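PDB 4N03: ABC-type branched-chain amino acid transport systems periplasmic component-like protein, which probably binds fatty acids outside the cell membrane for an ABC transporter, here with palmitic acid bound. Local coordinates for residues A[36-41]-A[55-60]; A[186-191]-A[197-202]; A[282-287]-A[292-297]. All coordinates share one frame; numbering follows the deposited sequence.

Contact 1. Residues A[36-41]-A[55-60]; sequences LGIATD and QAQQLY
Within the beta-alpha-beta unit of strand 33-40, helix 47-66 and strand 74-81, Ile38 of the first strand meets Gln57 and Gln58 of the helix that packs on it. The contact is small, 104 Å² in all, and is carried mainly by the CD1 methyl. Ile38 CD1 lies 3.7 Å from Gln57 OE1 and, in the Gln58 conformer described, one of two modelled, 4.1 Å from Gln58 NE2. Ile38 has CG1 beside its backbone N, and its chain is extended from there (chi2 177°), which carries CD1 straight out from the strand toward the helix. Gln57 bends at its second torsion (-130°) and runs past the isoleucine in the opposite direction; its CB stands 4.2 Å from Ile38 CD1, so the aliphatic stem shares in the packing. The polar end of Gln57 is held elsewhere: OE1 bonds to Tyr61 OH, one turn further along the helix, and NE2 to the backbone O of Pro104 in the neighbouring strand 103-107. Gln58 gives a weak hydrogen bond from NE2 to Ala77 O. Between strand and helix the attraction is therefore van der Waals in kind, a methyl against amide atoms and the aliphatic stem of Gln57. Bonded at both ends, the buried Gln57 amide is fixed in its rotation, and it offers the isoleucine a polar surface whose oxygen and nitrogen each have a hydrogen-bond partner in other residues.

Contact 2. Residues A[186-191]-A[197-202]; sequences RGTKYA and LEVFEL
A bend at the third torsion of Lys189 (chi3 70°) and a fully stretched Glu201 beyond CG bring ammonium and carboxylate together, the two side chains crossing at about a right angle. Lys189 NZ gives a hydrogen bond of 2.9 Å to Glu201 OE2, part of a salt bridge. It arrives on the syn side of the oxygen, 23° out of the carboxylate plane, while Lys189 CD lies 3.4 Å from the same OE2 and brings the lysine stem against the acid. Lys189 is deposited in two conformers, so this grip belongs to the one described. Putting an alanine in place of Glu201 would probably leave the Lys189 ammonium without its carboxylate mate and the lysine end freer to turn. Deeper in, Thr188 CG2 approaches both methyls of Val199, lying 4.2 Å from Val199 CG2 and 4.2 Å from Val199 CG1. The contact thus has an apolar inner part and a charged outer one. The axes of helix segment 186-191 and strand segment 198-202 pass 8.5 Å apart, at 156°, nearly antiparallel, as expected for a helix returning to the next strand of a beta-alpha-beta unit: here strand 170-176, helix 179-195 and strand 198-204, at the edge of the seven-stranded sheet.

Contact 3. Residues A[282-287]-A[292-297]; sequences APMSAD and KKLAEA
Met284, present as selenomethionine, folds its end against Leu294 and Ala295 of helix 289-301, while Asp287 further along the same loop meets Lys292 in the first turns of that helix. The Met284 chain is bent twice, at chi2 (-114°) and chi3 (54°), and these bends turn the terminal methyl toward the helix although CB does not point there. Met284 CE then sits 3.8 Å from the backbone N of Ala295 and 3.9 Å from Ala295 CB, and it also lies 3.9 Å from Leu294 CG. One methyl therefore rests against backbone and side chains of two successive helical residues; two conformers are deposited for Met284, and this fit belongs to the one described. Val311 and Val312 of helix 309-330, with Leu307, also touch the Met284 side chain.

At the solvent side the CB of Asp287 points away from the helix, yet the carboxylate end comes nearer and brings OD1 to Lys292, which bends at its last torsion (-65°). The side chains cross obliquely: Asp287 OD1 comes within 3.1 Å of Lys292 CE but stays 3.6 Å from Lys292 NZ, a long salt bridge without a direct hydrogen bond. The ammonium has a water partner instead. That water accepts from Lys292 NZ at 2.8 Å and donates to Ala286 O at 2.6 Å, the backbone carbonyl of the last residue in the type I turn Pro283 to Ala286. Lys292 too has two conformers, and both bridges belong to the one described. The chemistry is thus split. A buried methyl fills in against the helix, and at the exposed end charge attraction and one bridging water tie the lysine to the loop that leads into its own helix.

In the fold
Along the chain the contacts follow in series, 1, 2, 3. Contact 1 belongs to the four-stranded parallel sheet with strand 33-40, and contact 2 to strand 198-204 at the edge of the seven-stranded mixed sheet. Contact 3 follows strand 275-279 of that larger sheet, yet its helix 289-301 packs against helix 47-66 of contact 1: Leu59 CD2 approaches Leu294 CD1 at 4.2 Å, and the two contact centres lie 18 Å apart. Contact 2 is remote, its centre about 35 Å from contact 1 and 34 Å from contact 3. Gln57 and Met284 have side chains about 11 and 10 Å from the bound palmitic acid, consistent with a ligand held between two lobes.

Contact 1. Residues A[36-41]-A[55-60]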
loop_
_atom_site.group_PDB
_atom_site.type_symbol
_atom_site.label_atom_id
_atom_site.label_comp_id
_atom_site.label_asym_id
_atom_site.label_seq_id
_atom_site.Cartn_x
_atom_site.Cartn_y
_atom_site.Cartn_z
ATOM N N LEU A 36 -17.389 5.077 9.240
ATOM C CA LEU A 36 -15.997 5.120 8.875
ATOM C C LEU A 36 -15.874 5.759 7.516
ATOM O O LEU A 36 -16.748 5.594 6.657
ATOM C CB LEU A 36 -15.402 3.713 8.860
ATOM C CG LEU A 36 -15.533 2.948 10.171
ATOM C CD1 LEU A 36 -14.963 1.558 9.998
ATOM C CD2 LEU A 36 -14.816 3.666 11.299
ATOM N N GLY A 37 -14.790 6.479 7.264
ATOM C CA GLY A 37 -14.552 7.099 5.982
ATOM C C GLY A 37 -13.520 6.376 5.153
ATOM O O GLY A 37 -12.511 5.897 5.680
ATOM N N ILE A 38 -13.728 6.380 3.844
ATOM C CA ILE A 38 -12.840 5.821 2.870
ATOM C C ILE A 38 -12.588 6.897 1.827
ATOM O O ILE A 38 -13.537 7.410 1.220
ATOM C CB ILE A 38 -13.364 4.548 2.245
ATOM C CG1 ILE A 38 -13.348 3.435 3.302
ATOM C CG2 ILE A 38 -12.517 4.168 1.016
ATOM C CD1 ILE A 38 -13.912 2.121 2.830
ATOM N N ALA A 39 -11.319 7.256 1.608
ATOM C CA ALA A 39 -10.904 8.237 0.573
ATOM C C ALA A 39 -9.950 7.520 -0.354
ATOM O O ALA A 39 -8.815 7.258 0.034
ATOM C CB ALA A 39 -10.280 9.461 1.210
ATOM N N THR A 40 -10.382 7.201 -1.568
ATOM C CA THR A 40 -9.658 6.315 -2.421
ATOM C C THR A 40 -9.565 6.887 -3.839
ATOM O O THR A 40 -10.029 7.961 -4.092
ATOM C CB THR A 40 -10.314 4.897 -2.375
ATOM O OG1 THR A 40 -9.457 3.933 -2.977
ATOM C CG2 THR A 40 -11.683 4.866 -3.070
ATOM N N ASP A 41 -8.923 6.121 -4.724
ATOM C CA ASP A 41 -8.915 6.432 -6.141
ATOM C C ASP A 41 -9.732 5.366 -6.871
ATOM O O ASP A 41 -9.316 4.223 -6.955
ATOM C CB ASP A 41 -7.505 6.467 -6.728
ATOM C CG ASP A 41 -7.493 6.815 -8.178
ATOM O OD1 ASP A 41 -8.521 7.336 -8.654
ATOM O OD2 ASP A 41 -6.467 6.575 -8.848
ATOM N N GLN A 55 -13.683 -2.458 -1.989
ATOM C CA GLN A 55 -14.602 -3.576 -1.941
ATOM C C GLN A 55 -14.215 -4.583 -0.919
ATOM O O GLN A 55 -15.090 -5.195 -0.271
ATOM C CB GLN A 55 -14.728 -4.228 -3.341
ATOM C CG GLN A 55 -15.513 -3.335 -4.285
ATOM C CD GLN A 55 -15.873 -3.951 -5.626
ATOM O OE1 GLN A 55 -16.786 -3.447 -6.302
ATOM N NE2 GLN A 55 -15.177 -4.968 -6.042
ATOM N N ALA A 56 -12.917 -4.832 -0.724
ATOM C CA ALA A 56 -12.491 -5.753 0.291
ATOM C C ALA A 56 -12.789 -5.284 1.696
ATOM O O ALA A 56 -13.159 -6.082 2.567
ATOM C CB ALA A 56 -11.023 -6.128 0.148
ATOM N N GLN A 57 -12.665 -3.978 1.921
ATOM C CA GLN A 57 -13.074 -3.383 3.201
ATOM C C GLN A 57 -14.590 -3.592 3.394
ATOM O O GLN A 57 -14.992 -3.975 4.485
ATOM C CB GLN A 57 -12.747 -1.890 3.251
ATOM C CG GLN A 57 -11.250 -1.590 3.340
ATOM C CD GLN A 57 -10.883 -0.627 4.421
ATOM O OE1 GLN A 57 -11.703 0.078 4.986
ATOM N NE2 GLN A 57 -9.577 -0.551 4.700
ATOM N N GLN A 58 -15.381 -3.306 2.374
ATOM C CA GLN A 58 -16.835 -3.469 2.503
ATOM C C GLN A 58 -17.181 -4.976 2.795
ATOM O O GLN A 58 -18.097 -5.260 3.593
ATOM C CB GLN A 58 -17.626 -2.852 1.299
ATOM C CG GLN A 58 -17.472 -1.333 0.956
ATOM C CD GLN A 58 -18.171 -0.268 1.862
ATOM O OE1 GLN A 58 -19.076 -0.559 2.634
ATOM N NE2 GLN A 58 -17.736 0.996 1.743
ATOM N N LEU A 59 -16.472 -5.904 2.199
ATOM C CA LEU A 59 -16.670 -7.309 2.484
ATOM C C LEU A 59 -16.438 -7.613 3.953
ATOM O O LEU A 59 -17.285 -8.266 4.612
ATOM C CB LEU A 59 -15.719 -8.148 1.629
ATOM C CG LEU A 59 -15.799 -9.662 1.884
ATOM C CD1 LEU A 59 -17.113 -10.311 1.572
ATOM C CD2 LEU A 59 -14.671 -10.355 1.137
ATOM N N TYR A 60 -15.326 -7.130 4.485
ATOM C CA TYR A 60 -15.017 -7.337 5.893
ATOM C C TYR A 60 -16.143 -6.738 6.789
ATOM O O TYR A 60 -16.626 -7.378 7.720
ATOM C CB TYR A 60 -13.641 -6.696 6.238
ATOM C CG TYR A 60 -13.032 -7.252 7.508
ATOM C CD1 TYR A 60 -13.488 -6.854 8.773
ATOM C CD2 TYR A 60 -12.018 -8.188 7.465
ATOM C CE1 TYR A 60 -12.942 -7.417 9.930
ATOM C CE2 TYR A 60 -11.492 -8.758 8.586
ATOM C CZ TYR A 60 -11.937 -8.347 9.831
ATOM O OH TYR A 60 -11.411 -8.939 10.942
#

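Contact 2. Residues A[186-191]-A[197-202]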
loop_
_atom_site.group_PDB
_atom_site.type_symbol
_atom_site.label_atom_id
_atom_site.label_comp_id
_atom_site.label_asym_id
_atom_site.label_seq_id
_atom_site.Cartn_x
_atom_site.Cartn_y
_atom_site.Cartn_z
ATOM N N ARG A 186 14.913 7.239 -2.398
ATOM C CA ARG A 186 15.818 7.337 -1.256
ATOM C C ARG A 186 16.425 5.998 -0.925
ATOM O O ARG A 186 17.610 5.849 -0.625
ATOM C CB ARG A 186 15.108 7.953 -0.056
ATOM C CG ARG A 186 16.017 8.182 1.127
ATOM C CD ARG A 186 15.247 8.650 2.319
ATOM N NE ARG A 186 16.117 8.868 3.460
ATOM C CZ ARG A 186 16.329 10.015 4.041
ATOM N NH1 ARG A 186 15.724 11.118 3.659
ATOM N NH2 ARG A 186 17.088 10.012 5.082
ATOM N N GLY A 187 15.596 4.957 -0.923
ATOM C CA GLY A 187 16.079 3.591 -0.687
ATOM C C GLY A 187 17.027 3.110 -1.762
ATOM O O GLY A 187 18.094 2.564 -1.477
ATOM N N THR A 188 16.669 3.328 -3.026
ATOM C CA THR A 188 17.564 2.994 -4.120
ATOM C C THR A 188 18.952 3.612 -3.911
ATOM O O THR A 188 19.970 2.929 -4.099
ATOM C CB THR A 188 16.982 3.488 -5.439
ATOM O OG1 THR A 188 15.702 2.886 -5.619
ATOM C CG2 THR A 188 17.846 3.134 -6.600
ATOM N N LYS A 189 18.976 4.897 -3.595
ATOM C CA LYS A 189 20.242 5.621 -3.475
ATOM C C LYS A 189 21.028 5.154 -2.286
ATOM O O LYS A 189 22.283 5.100 -2.353
ATOM C CB LYS A 189 19.972 7.096 -3.452
ATOM C CG LYS A 189 19.444 7.565 -4.802
ATOM C CD LYS A 189 18.918 8.961 -4.749
ATOM C CE LYS A 189 20.058 9.920 -4.564
ATOM N NZ LYS A 189 19.485 11.233 -4.829
ATOM N N TYR A 190 20.359 4.783 -1.195
ATOM C CA TYR A 190 21.080 4.238 -0.028
ATOM C C TYR A 190 21.746 2.946 -0.394
ATOM O O TYR A 190 22.938 2.707 -0.143
ATOM C CB TYR A 190 20.128 4.072 1.139
ATOM C CG TYR A 190 20.808 3.471 2.343
ATOM C CD1 TYR A 190 21.589 4.266 3.184
ATOM C CD2 TYR A 190 20.701 2.122 2.627
ATOM C CE1 TYR A 190 22.215 3.735 4.257
ATOM C CE2 TYR A 190 21.338 1.606 3.755
ATOM C CZ TYR A 190 22.103 2.439 4.581
ATOM O OH TYR A 190 22.719 1.941 5.698
ATOM N N ALA A 191 20.957 2.046 -0.982
ATOM C CA ALA A 191 21.490 0.785 -1.405
ATOM C C ALA A 191 22.662 0.963 -2.385
ATOM O O ALA A 191 23.682 0.279 -2.305
ATOM C CB ALA A 191 20.411 -0.097 -1.992
ATOM N N LEU A 197 26.984 1.069 -6.484
ATOM C CA LEU A 197 26.191 1.199 -7.707
ATOM C C LEU A 197 25.987 2.659 -8.037
ATOM O O LEU A 197 26.025 3.502 -7.147
ATOM C CB LEU A 197 24.828 0.521 -7.603
ATOM C CG LEU A 197 24.856 -0.936 -7.106
ATOM C CD1 LEU A 197 23.482 -1.371 -6.684
ATOM C CD2 LEU A 197 25.308 -1.852 -8.229
ATOM N N GLU A 198 25.789 2.976 -9.295
ATOM C CA GLU A 198 25.404 4.310 -9.728
ATOM C C GLU A 198 23.878 4.360 -9.915
ATOM O O GLU A 198 23.222 3.311 -10.122
ATOM C CB GLU A 198 26.075 4.627 -11.088
ATOM C CG GLU A 198 27.610 4.647 -11.094
ATOM C CD GLU A 198 28.161 5.064 -12.460
ATOM O OE1 GLU A 198 27.500 5.886 -13.139
ATOM O OE2 GLU A 198 29.265 4.607 -12.832
ATOM N N VAL A 199 23.278 5.535 -9.827
ATOM C CA VAL A 199 21.838 5.712 -10.029
ATOM C C VAL A 199 21.576 6.813 -11.041
ATOM O O VAL A 199 22.160 7.897 -10.931
ATOM C CB VAL A 199 21.085 6.066 -8.717
ATOM C CG1 VAL A 199 19.582 6.132 -8.916
ATOM C CG2 VAL A 199 21.393 5.028 -7.658
ATOM N N PHE A 200 20.723 6.545 -12.002
ATOM C CA PHE A 200 20.223 7.499 -12.954
ATOM C C PHE A 200 18.751 7.712 -12.614
ATOM O O PHE A 200 17.950 6.742 -12.560
ATOM C CB PHE A 200 20.375 6.959 -14.386
ATOM C CG PHE A 200 19.708 7.781 -15.438
ATOM C CD1 PHE A 200 19.989 9.087 -15.585
ATOM C CD2 PHE A 200 18.775 7.202 -16.273
ATOM C CE1 PHE A 200 19.361 9.859 -16.540
ATOM C CE2 PHE A 200 18.171 7.929 -17.262
ATOM C CZ PHE A 200 18.470 9.273 -17.390
ATOM N N GLU A 201 18.371 8.942 -12.355
ATOM C CA GLU A 201 17.055 9.287 -11.829
ATOM C C GLU A 201 16.146 9.921 -12.882
ATOM O O GLU A 201 16.582 10.832 -13.598
ATOM C CB GLU A 201 17.250 10.321 -10.698
ATOM C CG GLU A 201 18.185 9.868 -9.610
ATOM C CD GLU A 201 18.323 10.826 -8.429
ATOM O OE1 GLU A 201 17.474 11.717 -8.285
ATOM O OE2 GLU A 201 19.321 10.603 -7.704
ATOM N N LEU A 202 14.896 9.468 -12.987
ATOM C CA LEU A 202 13.960 9.950 -14.002
ATOM C C LEU A 202 12.664 10.295 -13.336
ATOM O O LEU A 202 11.785 9.406 -13.197
ATOM C CB LEU A 202 13.771 8.885 -15.095
ATOM C CG LEU A 202 14.888 8.704 -16.107
ATOM C CD1 LEU A 202 14.609 7.605 -17.083
ATOM C CD2 LEU A 202 15.023 9.954 -16.981
#

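Contact 3. Residues A[282-287]-A[292-297]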
loop_
_atom_site.group_PDB
_atom_site.type_symbol
_atom_site.label_atom_id
_atom_site.label_comp_id
_atom_site.label_asym_id
_atom_site.label_seq_id
_atom_site.Cartn_x
_atom_site.Cartn_y
_atom_site.Cartn_z
ATOM N N ALA A 282 1.505 -10.078 0.834
ATOM C CA ALA A 282 1.437 -11.342 0.142
ATOM C C ALA A 282 0.409 -11.250 -1.006
ATOM O O ALA A 282 -0.614 -10.569 -0.861
ATOM C CB ALA A 282 1.003 -12.426 1.089
ATOM N N PRO A 283 0.705 -11.908 -2.124
ATOM C CA PRO A 283 -0.285 -11.979 -3.171
ATOM C C PRO A 283 -1.382 -13.036 -2.840
ATOM O O PRO A 283 -1.229 -13.844 -1.930
ATOM C CB PRO A 283 0.547 -12.385 -4.373
ATOM C CG PRO A 283 1.601 -13.260 -3.803
ATOM C CD PRO A 283 1.896 -12.662 -2.453
HETATM N N MSE A 284 -2.457 -13.051 -3.632
HETATM C CA MSE A 284 -3.626 -13.956 -3.419
HETATM C C MSE A 284 -3.308 -15.405 -3.668
HETATM O O MSE A 284 -4.137 -16.260 -3.386
HETATM C CB MSE A 284 -4.794 -13.428 -4.229
HETATM C CG MSE A 284 -5.191 -12.039 -3.743
HETATM SE SE MSE A 284 -6.949 -11.951 -2.946
HETATM C CE MSE A 284 -6.746 -13.341 -1.604
ATOM N N SER A 285 -2.162 -15.710 -4.239
ATOM C CA SER A 285 -1.683 -17.062 -4.475
ATOM C C SER A 285 -0.881 -17.646 -3.338
ATOM O O SER A 285 -0.498 -18.801 -3.375
ATOM C CB SER A 285 -0.862 -17.075 -5.740
ATOM O OG SER A 285 0.256 -16.226 -5.560
ATOM N N ALA A 286 -0.591 -16.851 -2.305
ATOM C CA ALA A 286 0.205 -17.378 -1.202
ATOM C C ALA A 286 -0.514 -18.533 -0.494
ATOM O O ALA A 286 -1.722 -18.490 -0.293
ATOM C CB ALA A 286 0.494 -16.286 -0.205
ATOM N N ASP A 287 0.278 -19.465 -0.005
ATOM C CA ASP A 287 -0.267 -20.676 0.635
ATOM C C ASP A 287 -0.518 -20.386 2.111
ATOM O O ASP A 287 0.223 -20.846 2.983
ATOM C CB ASP A 287 0.696 -21.840 0.447
ATOM C CG ASP A 287 0.148 -23.145 0.970
ATOM O OD1 ASP A 287 -1.084 -23.231 1.146
ATOM O OD2 ASP A 287 0.967 -24.048 1.209
ATOM N N LYS A 292 -6.545 -17.971 1.223
ATOM C CA LYS A 292 -7.485 -18.855 0.498
ATOM C C LYS A 292 -8.947 -18.544 0.852
ATOM O O LYS A 292 -9.828 -18.447 -0.020
ATOM C CB LYS A 292 -7.112 -20.301 0.801
ATOM C CG LYS A 292 -5.799 -20.744 0.202
ATOM C CD LYS A 292 -5.372 -22.152 0.593
ATOM C CE LYS A 292 -3.908 -22.404 0.270
ATOM N NZ LYS A 292 -3.621 -22.377 -1.196
ATOM N N LYS A 293 -9.216 -18.358 2.128
ATOM C CA LYS A 293 -10.553 -17.989 2.587
ATOM C C LYS A 293 -11.024 -16.663 2.007
ATOM O O LYS A 293 -12.184 -16.502 1.590
ATOM C CB LYS A 293 -10.598 -18.011 4.104
ATOM C CG LYS A 293 -11.926 -17.698 4.760
ATOM C CD LYS A 293 -11.796 -17.758 6.285
ATOM C CE LYS A 293 -13.168 -17.791 6.940
ATOM N NZ LYS A 293 -13.066 -17.985 8.414
ATOM N N LEU A 294 -10.122 -15.677 1.999
ATOM C CA LEU A 294 -10.417 -14.369 1.422
ATOM C C LEU A 294 -10.704 -14.481 -0.076
ATOM O O LEU A 294 -11.606 -13.860 -0.596
ATOM C CB LEU A 294 -9.275 -13.420 1.737
ATOM C CG LEU A 294 -9.346 -12.054 1.049
ATOM C CD1 LEU A 294 -10.636 -11.332 1.379
ATOM C CD2 LEU A 294 -8.155 -11.213 1.460
ATOM N N ALA A 295 -9.883 -15.234 -0.780
ATOM C CA ALA A 295 -10.071 -15.399 -2.210
ATOM C C ALA A 295 -11.475 -15.932 -2.496
ATOM O O ALA A 295 -12.154 -15.435 -3.372
ATOM C CB ALA A 295 -9.015 -16.324 -2.785
ATOM N N GLU A 296 -11.891 -16.915 -1.713
ATOM C CA GLU A 296 -13.200 -17.504 -1.902
ATOM C C GLU A 296 -14.334 -16.559 -1.542
ATOM O O GLU A 296 -15.295 -16.365 -2.294
ATOM C CB GLU A 296 -13.319 -18.820 -1.095
ATOM C CG GLU A 296 -12.456 -19.911 -1.724
ATOM C CD GLU A 296 -12.178 -21.139 -0.868
ATOM O OE1 GLU A 296 -12.607 -21.187 0.308
ATOM O OE2 GLU A 296 -11.502 -22.067 -1.395
ATOM N N ALA A 297 -14.151 -15.878 -0.402
ATOM C CA ALA A 297 -15.182 -14.950 0.025
ATOM C C ALA A 297 -15.365 -13.767 -0.923
ATOM O O ALA A 297 -16.475 -13.309 -1.259
ATOM C CB ALA A 297 -14.954 -14.501 1.437
HETATM O O HOH W 1 -3.639 -19.568 -1.645
#